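Local coordinates for protein plantacyanin (Spinacia oleracea, PDB 1F56) that binds a single copper ion as a basic blue cupredoxin and probably carries electrons between redox partners, at residues Val37-Arg42 with Tyr71-Phe76; Gln33-Ala38 with Ala53-Ser58. All blocks are in the same frame, centred on the assembly; numbering follows the deposited sequence.

Contact 1: residues Val37-Arg42 with Tyr71-Phe76; sequences VAVNGR and YFICSF. With CU1 (copper (I) ion), chain F.
The carbonyl oxygen Val37 O takes a hydrogen bond from the amide Ile73 N, at 3.0 Å and within the carbonyl plane, and a weaker CA-H...O contact from Phe72 CA. Val37 N returns a bond of 2.9 Å to Ile73 O, closing an antiparallel hydrogen-bonded pair. Farther along, Val39 N reaches Tyr71 O at 3.1 Å from well above the carbonyl plane, and a water that donates to Val39 O accepts from Tyr71 N, bridging the two backbones. Val39 and Ile73 share one face of the sheet. With CG1 of Ile73 set between the backbone N and carbonyl carbon (chi1 65°), that atom meets Val39 CG1 at 4.0 Å, while Val39 CG2 packs on Tyr71 CB. The Tyr71 ring then runs on to the start of helix 41-45, where Gly41 CA lies over one face in a CH-pi contact, 3.9 Å from the ring centroid. A serine in place of Tyr71 would probably leave Gly41 without its aromatic partner and open a gap beside the helix start. Asn40 caps that helix, its OD1 accepting from Gly43 N. Past the strand, Cys74 SG binds copper at 2.2 Å, joined by His34, His79 and Met84 in the metal site. The backbone bonds between Val37 and Ile73 thus fix the carbonyl that precedes the copper-binding cysteine, as befits a cupredoxin fold.

Contact 2: residues Gln33-Ala38 with Ala53-Ser58; sequences QHNVVA and ARTYSS. With CU1 (copper (I) ion), chain F.
Val36 and Tyr56 form an antiparallel hydrogen-bonded pair: Val36 N gives a bond of 2.9 Å to Tyr56 O, and Tyr56 N returns a more bent one, 2.8 Å, to Val36 O. The same Val36 oxygen lies at the edge of the Tyr56 ring, near its plane, 3.5 Å from CD1. On the other face of the sheet the two methyls of Val37 take different partners. CG1, anti to the backbone N (chi1 -173°), touches Ala53 CB at 3.8 Å, and CG2 meets Thr55 OG1 at 3.7 Å. Ala38 N adds a bond to Arg54 O, and a water joins Ala38 O to Arg54 N. At the opposite end a second water donates to both His34 O and Ser57 O, bridging the segments where the strands give out. Beyond it, His34 ND1 binds copper at 2.0 Å. The neighbouring Asn35 sets its CB against Tyr56 O, while its ND2 bonds to Ser75 OG and its O accepts from Trp7 NE1, tying the stretch after the ligand to two other loops. This is an edge-strand pairing of the cupredoxin beta sandwich, 54-56 lying outermost beside 36-39, with Val36 and Tyr56 packed against strand 60-64 of the other sheet.

How the contacts relate
Contacts 1 and 2 lie about 9 Å apart, centre to centre, and share Val37 and Ala38 of strand 36-39. This strand runs between 54-56 and 68-73 in the four-stranded antiparallel sheet, so contact 2 pairs one edge of it and contact 1 the other. Along the chain the order is 33-38, overlapping 37-42, then helix 41-45, strand 54-56 and last 71-76. The contacts touch where the loop at His34 meets the loop after Cys74, with Phe76 CE2 3.4 Å from His34 CA. Each contact supplies one copper ligand, so the shared strand links two parts of the metal site within the cupredoxin barrel.

Contact 1: residues Val37-Arg42 with Tyr71-Phe76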
loop_
_atom_site.group_PDB
_atom_site.type_symbol
_atom_site.label_atom_id
_atom_site.label_comp_id
_atom_site.label_asym_id
_atom_site.label_seq_id
_atom_site.Cartn_x
_atom_site.Cartn_y
_atom_site.Cartn_z
ATOM N N VAL A 37 -1.863 3.274 -4.265
ATOM C CA VAL A 37 -3.051 2.853 -4.985
ATOM C C VAL A 37 -3.492 1.506 -4.408
ATOM O O VAL A 37 -2.676 0.583 -4.328
ATOM C CB VAL A 37 -2.748 2.694 -6.501
ATOM C CG1 VAL A 37 -4.048 2.423 -7.272
ATOM C CG2 VAL A 37 -2.064 3.967 -7.037
ATOM N N ALA A 38 -4.758 1.413 -3.989
ATOM C CA ALA A 38 -5.320 0.176 -3.446
ATOM C C ALA A 38 -5.807 -0.607 -4.651
ATOM O O ALA A 38 -6.716 -0.171 -5.357
ATOM C CB ALA A 38 -6.501 0.485 -2.487
ATOM N N VAL A 39 -5.213 -1.769 -4.881
ATOM C CA VAL A 39 -5.553 -2.568 -6.056
ATOM C C VAL A 39 -6.042 -3.959 -5.676
ATOM O O VAL A 39 -6.124 -4.289 -4.498
ATOM C CB VAL A 39 -4.300 -2.705 -6.976
ATOM C CG1 VAL A 39 -3.771 -1.328 -7.348
ATOM C CG2 VAL A 39 -3.194 -3.484 -6.255
ATOM N N ASN A 40 -6.365 -4.777 -6.677
ATOM C CA ASN A 40 -6.811 -6.144 -6.407
ATOM C C ASN A 40 -5.620 -7.086 -6.616
ATOM O O ASN A 40 -4.524 -6.635 -6.967
ATOM C CB ASN A 40 -7.978 -6.529 -7.330
ATOM C CG ASN A 40 -7.643 -6.372 -8.802
ATOM O OD1 ASN A 40 -6.545 -5.947 -9.172
ATOM N ND2 ASN A 40 -8.593 -6.713 -9.655
ATOM N N GLY A 41 -5.832 -8.380 -6.391
ATOM C CA GLY A 41 -4.767 -9.362 -6.543
ATOM C C GLY A 41 -4.097 -9.396 -7.904
ATOM O O GLY A 41 -2.866 -9.404 -7.996
ATOM N N ARG A 42 -4.883 -9.425 -8.975
ATOM C CA ARG A 42 -4.291 -9.456 -10.318
ATOM C C ARG A 42 -3.536 -8.158 -10.603
ATOM O O ARG A 42 -2.473 -8.173 -11.230
ATOM C CB ARG A 42 -5.368 -9.687 -11.378
ATOM C CG ARG A 42 -6.050 -11.049 -11.254
ATOM C CD ARG A 42 -7.108 -11.262 -12.329
ATOM N NE ARG A 42 -8.238 -10.352 -12.163
ATOM C CZ ARG A 42 -9.122 -10.425 -11.171
ATOM N NH1 ARG A 42 -9.017 -11.371 -10.249
ATOM N NH2 ARG A 42 -10.108 -9.540 -11.094
ATOM N N TYR A 71 -4.086 -5.143 -0.951
ATOM C CA TYR A 71 -2.930 -4.921 -1.822
ATOM C C TYR A 71 -2.719 -3.448 -2.119
ATOM O O TYR A 71 -3.681 -2.718 -2.364
ATOM C CB TYR A 71 -3.137 -5.647 -3.163
ATOM C CG TYR A 71 -3.375 -7.134 -3.054
ATOM C CD1 TYR A 71 -2.319 -8.013 -2.805
ATOM C CD2 TYR A 71 -4.664 -7.670 -3.193
ATOM C CE1 TYR A 71 -2.534 -9.392 -2.690
ATOM C CE2 TYR A 71 -4.887 -9.056 -3.082
ATOM C CZ TYR A 71 -3.822 -9.902 -2.830
ATOM O OH TYR A 71 -4.042 -11.255 -2.697
ATOM N N PHE A 72 -1.463 -3.010 -2.114
ATOM C CA PHE A 72 -1.160 -1.611 -2.407
ATOM C C PHE A 72 0.089 -1.529 -3.275
ATOM O O PHE A 72 0.992 -2.333 -3.096
ATOM C CB PHE A 72 -0.896 -0.819 -1.117
ATOM C CG PHE A 72 -2.018 -0.864 -0.130
ATOM C CD1 PHE A 72 -2.085 -1.885 0.816
ATOM C CD2 PHE A 72 -3.004 0.122 -0.129
ATOM C CE1 PHE A 72 -3.119 -1.921 1.757
ATOM C CE2 PHE A 72 -4.038 0.087 0.810
ATOM C CZ PHE A 72 -4.091 -0.936 1.752
ATOM N N ILE A 73 0.133 -0.575 -4.212
ATOM C CA ILE A 73 1.321 -0.376 -5.055
ATOM C C ILE A 73 1.493 1.124 -5.268
ATOM O O ILE A 73 0.578 1.912 -4.990
ATOM C CB ILE A 73 1.183 -1.033 -6.488
ATOM C CG1 ILE A 73 0.068 -0.345 -7.294
ATOM C CG2 ILE A 73 0.886 -2.530 -6.375
ATOM C CD1 ILE A 73 -0.070 -0.859 -8.734
ATOM N N CYS A 74 2.677 1.527 -5.713
ATOM C CA CYS A 74 2.914 2.925 -6.065
ATOM C C CYS A 74 2.810 2.768 -7.563
ATOM O O CYS A 74 3.387 1.836 -8.115
ATOM C CB CYS A 74 4.329 3.391 -5.734
ATOM S SG CYS A 74 4.633 5.067 -6.368
ATOM N N SER A 75 2.096 3.652 -8.233
ATOM C CA SER A 75 1.941 3.481 -9.680
ATOM C C SER A 75 2.891 4.296 -10.579
ATOM O O SER A 75 2.856 4.156 -11.802
ATOM C CB SER A 75 0.500 3.797 -10.065
ATOM O OG SER A 75 0.254 5.164 -9.803
ATOM N N PHE A 76 3.725 5.145 -10.002
ATOM C CA PHE A 76 4.635 5.928 -10.837
ATOM C C PHE A 76 5.567 4.969 -11.587
ATOM O O PHE A 76 5.903 3.901 -11.084
ATOM C CB PHE A 76 5.440 6.916 -9.984
ATOM C CG PHE A 76 4.595 7.951 -9.264
ATOM C CD1 PHE A 76 3.241 8.104 -9.552
ATOM C CD2 PHE A 76 5.182 8.822 -8.349
ATOM C CE1 PHE A 76 2.480 9.128 -8.938
ATOM C CE2 PHE A 76 4.441 9.841 -7.732
ATOM C CZ PHE A 76 3.082 9.991 -8.033
HETATM CU CU CU1 F . 6.657 5.468 -5.686
HETATM O O HOH W 1 -7.072 -5.029 -2.006
#

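Contact 2: residues Gln33-Ala38 with Ala53-Ser58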
loop_
_atom_site.group_PDB
_atom_site.type_symbol
_atom_site.label_atom_id
_atom_site.label_comp_id
_atom_site.label_asym_id
_atom_site.label_seq_id
_atom_site.Cartn_x
_atom_site.Cartn_y
_atom_site.Cartn_z
ATOM N N GLN A 33 6.303 12.560 -4.456
ATOM C CA GLN A 33 7.329 11.605 -4.870
ATOM C C GLN A 33 6.825 10.189 -5.076
ATOM O O GLN A 33 7.493 9.373 -5.727
ATOM C CB GLN A 33 8.472 11.598 -3.853
ATOM C CG GLN A 33 9.242 12.915 -3.821
ATOM C CD GLN A 33 10.576 12.804 -3.102
ATOM O OE1 GLN A 33 11.384 13.733 -3.132
ATOM N NE2 GLN A 33 10.809 11.665 -2.448
ATOM N N HIS A 34 5.654 9.902 -4.509
ATOM C CA HIS A 34 5.024 8.584 -4.622
ATOM C C HIS A 34 3.512 8.753 -4.463
ATOM O O HIS A 34 3.008 9.851 -4.216
ATOM C CB HIS A 34 5.482 7.641 -3.480
ATOM C CG HIS A 34 6.957 7.415 -3.413
ATOM N ND1 HIS A 34 7.623 6.574 -4.275
ATOM C CD2 HIS A 34 7.903 7.940 -2.596
ATOM C CE1 HIS A 34 8.916 6.596 -4.003
ATOM N NE2 HIS A 34 9.113 7.418 -2.989
ATOM N N ASN A 35 2.806 7.641 -4.603
ATOM C CA ASN A 35 1.377 7.601 -4.370
ATOM C C ASN A 35 1.079 6.202 -3.835
ATOM O O ASN A 35 1.965 5.324 -3.831
ATOM C CB ASN A 35 0.582 7.917 -5.648
ATOM C CG ASN A 35 0.681 6.841 -6.696
ATOM O OD1 ASN A 35 1.340 5.822 -6.514
ATOM N ND2 ASN A 35 0.008 7.067 -7.818
ATOM N N VAL A 36 -0.137 6.011 -3.324
ATOM C CA VAL A 36 -0.566 4.723 -2.807
ATOM C C VAL A 36 -1.869 4.370 -3.520
ATOM O O VAL A 36 -2.850 5.087 -3.410
ATOM C CB VAL A 36 -0.843 4.770 -1.299
ATOM C CG1 VAL A 36 -1.210 3.370 -0.805
ATOM C CG2 VAL A 36 0.378 5.327 -0.562
ATOM N N VAL A 37 -1.863 3.274 -4.265
ATOM C CA VAL A 37 -3.051 2.853 -4.985
ATOM C C VAL A 37 -3.492 1.506 -4.408
ATOM O O VAL A 37 -2.676 0.583 -4.328
ATOM C CB VAL A 37 -2.748 2.694 -6.501
ATOM C CG1 VAL A 37 -4.048 2.423 -7.272
ATOM C CG2 VAL A 37 -2.064 3.967 -7.037
ATOM N N ALA A 38 -4.758 1.413 -3.989
ATOM C CA ALA A 38 -5.320 0.176 -3.446
ATOM C C ALA A 38 -5.807 -0.607 -4.651
ATOM O O ALA A 38 -6.716 -0.171 -5.357
ATOM C CB ALA A 38 -6.501 0.485 -2.487
ATOM N N ALA A 53 -9.604 2.084 -9.461
ATOM C CA ALA A 53 -8.818 1.921 -8.231
ATOM C C ALA A 53 -8.661 3.264 -7.510
ATOM O O ALA A 53 -8.574 4.324 -8.156
ATOM C CB ALA A 53 -7.451 1.353 -8.565
ATOM N N ARG A 54 -8.611 3.227 -6.177
ATOM C CA ARG A 54 -8.486 4.459 -5.412
ATOM C C ARG A 54 -7.044 4.849 -5.160
ATOM O O ARG A 54 -6.230 4.025 -4.760
ATOM C CB ARG A 54 -9.260 4.343 -4.088
ATOM C CG ARG A 54 -10.771 4.131 -4.323
ATOM C CD ARG A 54 -11.631 4.363 -3.091
ATOM N NE ARG A 54 -13.050 4.095 -3.355
ATOM C CZ ARG A 54 -13.831 4.802 -4.167
ATOM N NH1 ARG A 54 -13.356 5.846 -4.825
ATOM N NH2 ARG A 54 -15.102 4.466 -4.320
ATOM N N THR A 55 -6.742 6.116 -5.409
ATOM C CA THR A 55 -5.395 6.669 -5.229
ATOM C C THR A 55 -5.340 7.598 -4.006
ATOM O O THR A 55 -6.300 8.314 -3.716
ATOM C CB THR A 55 -4.958 7.454 -6.514
ATOM O OG1 THR A 55 -4.642 6.514 -7.547
ATOM C CG2 THR A 55 -3.741 8.319 -6.256
ATOM N N TYR A 56 -4.223 7.548 -3.280
ATOM C CA TYR A 56 -3.999 8.386 -2.099
ATOM C C TYR A 56 -2.652 9.050 -2.364
ATOM O O TYR A 56 -1.706 8.396 -2.812
ATOM C CB TYR A 56 -3.982 7.542 -0.817
ATOM C CG TYR A 56 -5.262 6.763 -0.586
ATOM C CD1 TYR A 56 -5.455 5.496 -1.164
ATOM C CD2 TYR A 56 -6.303 7.308 0.153
ATOM C CE1 TYR A 56 -6.657 4.811 -1.007
ATOM C CE2 TYR A 56 -7.507 6.628 0.310
ATOM C CZ TYR A 56 -7.680 5.389 -0.270
ATOM O OH TYR A 56 -8.894 4.750 -0.153
ATOM N N SER A 57 -2.554 10.346 -2.096
ATOM C CA SER A 57 -1.329 11.061 -2.444
ATOM C C SER A 57 -0.856 12.120 -1.470
ATOM O O SER A 57 -0.055 12.976 -1.851
ATOM C CB SER A 57 -1.538 11.750 -3.807
ATOM O OG SER A 57 -2.137 10.860 -4.740
ATOM N N SER A 58 -1.303 12.069 -0.225
ATOM C CA SER A 58 -0.927 13.114 0.729
ATOM C C SER A 58 0.407 12.985 1.458
ATOM O O SER A 58 0.839 13.940 2.109
ATOM C CB SER A 58 -2.014 13.257 1.783
ATOM O OG SER A 58 -1.895 12.177 2.679
HETATM CU CU CU1 F . 6.657 5.468 -5.686
HETATM O O HOH W 2 1.831 12.299 -3.715
HETATM O O HOH W 3 -9.299 0.577 -5.003
#